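Transcriptional regulator, LacI family (Corynebacterium glutamicum, PDB 3H5T) activates transcription of the inositol phosphate synthase gene in an inositol-dependent way, binding a palindromic promoter motif and regulating cell wall biogenesis. Local coordinates at residues A68-T76 with A128-V137. Residues are numbered along the deposited sequence; the frame is centred on the assembly and turned at random.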
# COMPACT_ATOMS: atom_id res chain seq x y z
N ALA A 68 26.09 -5.95 -5.18
CA ALA A 68 25.96 -4.71 -4.43
C ALA A 68 25.63 -3.54 -5.36
O ALA A 68 26.47 -3.14 -6.17
CB ALA A 68 27.26 -4.42 -3.66
N GLY A 69 24.41 -3.01 -5.25
CA GLY A 69 23.98 -1.90 -6.08
C GLY A 69 22.80 -1.16 -5.46
O GLY A 69 22.76 -0.97 -4.25
N ALA A 70 21.83 -0.75 -6.28
CA ALA A 70 20.65 -0.06 -5.75
C ALA A 70 19.39 -0.36 -6.54
O ALA A 70 19.46 -0.62 -7.74
CB ALA A 70 20.89 1.45 -5.73
N ILE A 71 18.25 -0.36 -5.86
CA ILE A 71 16.96 -0.59 -6.51
C ILE A 71 16.07 0.63 -6.28
O ILE A 71 16.20 1.32 -5.27
CB ILE A 71 16.23 -1.86 -5.97
CG1 ILE A 71 15.83 -1.66 -4.51
CG2 ILE A 71 17.15 -3.08 -6.11
CD1 ILE A 71 15.02 -2.81 -3.93
N GLY A 72 15.17 0.89 -7.22
CA GLY A 72 14.29 2.04 -7.08
C GLY A 72 12.81 1.70 -6.93
O GLY A 72 12.40 0.54 -7.07
N VAL A 73 12.02 2.72 -6.63
CA VAL A 73 10.58 2.58 -6.48
C VAL A 73 9.96 3.81 -7.12
O VAL A 73 10.15 4.94 -6.65
CB VAL A 73 10.16 2.51 -4.99
CG1 VAL A 73 8.64 2.37 -4.88
CG2 VAL A 73 10.85 1.34 -4.32
N LEU A 74 9.23 3.60 -8.22
CA LEU A 74 8.60 4.69 -8.92
C LEU A 74 7.27 4.98 -8.27
O LEU A 74 6.40 4.13 -8.21
CB LEU A 74 8.39 4.35 -10.39
CG LEU A 74 7.89 5.52 -11.24
CD1 LEU A 74 8.82 5.72 -12.43
CD2 LEU A 74 6.48 5.25 -11.69
N LEU A 75 7.14 6.21 -7.78
CA LEU A 75 5.93 6.65 -7.10
C LEU A 75 5.29 7.75 -7.95
O LEU A 75 5.91 8.80 -8.19
CB LEU A 75 6.29 7.18 -5.70
CG LEU A 75 5.22 7.20 -4.61
CD1 LEU A 75 4.74 5.80 -4.35
CD2 LEU A 75 5.78 7.77 -3.33
N THR A 76 4.07 7.53 -8.41
CA THR A 76 3.38 8.52 -9.21
C THR A 76 2.68 9.53 -8.26
O THR A 76 1.54 9.96 -8.49
CB THR A 76 2.40 7.80 -10.20
OG1 THR A 76 2.22 8.63 -11.35
CG2 THR A 76 1.06 7.51 -9.56
N ALA A 128 19.46 6.10 -11.16
CA ALA A 128 20.64 5.26 -10.99
C ALA A 128 20.33 3.95 -10.28
O ALA A 128 20.85 3.69 -9.19
CB ALA A 128 21.71 6.02 -10.22
N VAL A 129 19.49 3.13 -10.91
CA VAL A 129 19.11 1.87 -10.30
C VAL A 129 19.25 0.67 -11.23
O VAL A 129 19.21 0.82 -12.45
CB VAL A 129 17.65 1.94 -9.78
CG1 VAL A 129 17.53 3.03 -8.74
CG2 VAL A 129 16.68 2.21 -10.93
N ASP A 130 19.42 -0.51 -10.64
CA ASP A 130 19.55 -1.76 -11.39
C ASP A 130 18.18 -2.38 -11.63
O ASP A 130 18.04 -3.32 -12.41
CB ASP A 130 20.42 -2.77 -10.62
CG ASP A 130 21.84 -2.27 -10.37
OD1 ASP A 130 22.52 -1.84 -11.33
OD2 ASP A 130 22.28 -2.32 -9.20
N GLY A 131 17.17 -1.86 -10.93
CA GLY A 131 15.83 -2.39 -11.07
C GLY A 131 14.81 -1.44 -10.47
O GLY A 131 15.16 -0.55 -9.70
N VAL A 132 13.54 -1.63 -10.80
CA VAL A 132 12.52 -0.75 -10.28
C VAL A 132 11.22 -1.44 -9.87
O VAL A 132 10.70 -2.29 -10.59
CB VAL A 132 12.17 0.36 -11.29
CG1 VAL A 132 11.68 -0.25 -12.58
CG2 VAL A 132 11.12 1.31 -10.70
N VAL A 133 10.71 -1.07 -8.71
CA VAL A 133 9.45 -1.60 -8.21
C VAL A 133 8.43 -0.53 -8.58
O VAL A 133 8.49 0.58 -8.06
CB VAL A 133 9.46 -1.77 -6.68
CG1 VAL A 133 8.06 -2.07 -6.18
CG2 VAL A 133 10.43 -2.89 -6.29
N ILE A 134 7.52 -0.85 -9.50
CA ILE A 134 6.53 0.14 -9.89
C ILE A 134 5.41 0.04 -8.90
O ILE A 134 4.78 -1.01 -8.75
CB ILE A 134 6.03 -0.10 -11.33
CG1 ILE A 134 7.19 0.15 -12.31
CG2 ILE A 134 4.88 0.84 -11.64
CD1 ILE A 134 6.89 -0.17 -13.75
N TYR A 135 5.16 1.15 -8.21
CA TYR A 135 4.12 1.17 -7.20
C TYR A 135 2.86 1.95 -7.51
O TYR A 135 2.86 3.17 -7.56
CB TYR A 135 4.70 1.68 -5.88
CG TYR A 135 3.69 1.76 -4.77
CD1 TYR A 135 2.94 0.64 -4.40
CD2 TYR A 135 3.49 2.94 -4.07
CE1 TYR A 135 2.00 0.70 -3.35
CE2 TYR A 135 2.56 3.02 -3.02
CZ TYR A 135 1.82 1.90 -2.67
OH TYR A 135 0.92 1.98 -1.64
N SER A 136 1.77 1.21 -7.70
CA SER A 136 0.46 1.80 -7.94
C SER A 136 0.44 2.91 -8.98
O SER A 136 0.13 4.06 -8.69
CB SER A 136 -0.07 2.34 -6.61
OG SER A 136 -1.38 2.83 -6.75
N VAL A 137 0.76 2.55 -10.22
CA VAL A 137 0.78 3.52 -11.29
C VAL A 137 -0.38 3.25 -12.25
O VAL A 137 -0.79 2.10 -12.45
CB VAL A 137 2.13 3.45 -12.02
CG1 VAL A 137 2.10 4.26 -13.30
CG2 VAL A 137 3.22 3.98 -11.08
O HOH W 1 1.92 5.73 -7.10
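V129 sets its CG1 branch against the bare backbone of G72, 3.5 Å from the amide N; with chi1 at -60° this methyl stands beside its own backbone N, and the missing side chain of the glycine provides the hollow it fills. On the same face, V132 brings CG2 to 4.1 Å from L74 CB, and farther along L74 CD2 meets V137 CG2 at 3.6 Å, the two side chains crossing at about a right angle. V137 CG2 also reaches T76 CB. Helix 142-150 packs on this face through L74, V132 and I134. The backbones run parallel, their axes at 17°, with G72 N hydrogen-bonded to G131 O and V133 N to G72 O. These are neighbouring strands of the Rossmann-like sheet in one lobe of the periplasmic-binding-protein fold of LacI regulators, linked by two beta-alpha-beta crossovers, out through helix 86-98 to strand 103-108, which flanks 70-75, and back through helix 117-125. On the other face, V73 and V133 lie side by side, and V73 CG1, anti to its backbone N (chi1 180°), comes 4.1 Å from Y135 CB. Beyond them the Y135 ring stacks with F91, and its hydroxyl hydrogen-bonds to S88 OG. Where the strands diverge, a water donates to Y135 O (2.8 Å) and accepts from T76 N (3.1 Å). At the opposite end, D130 N hydrogen-bonds almost linearly to A70 O at 2.9 Å, while D130 OD2 takes a weak hydrogen bond from A70 N.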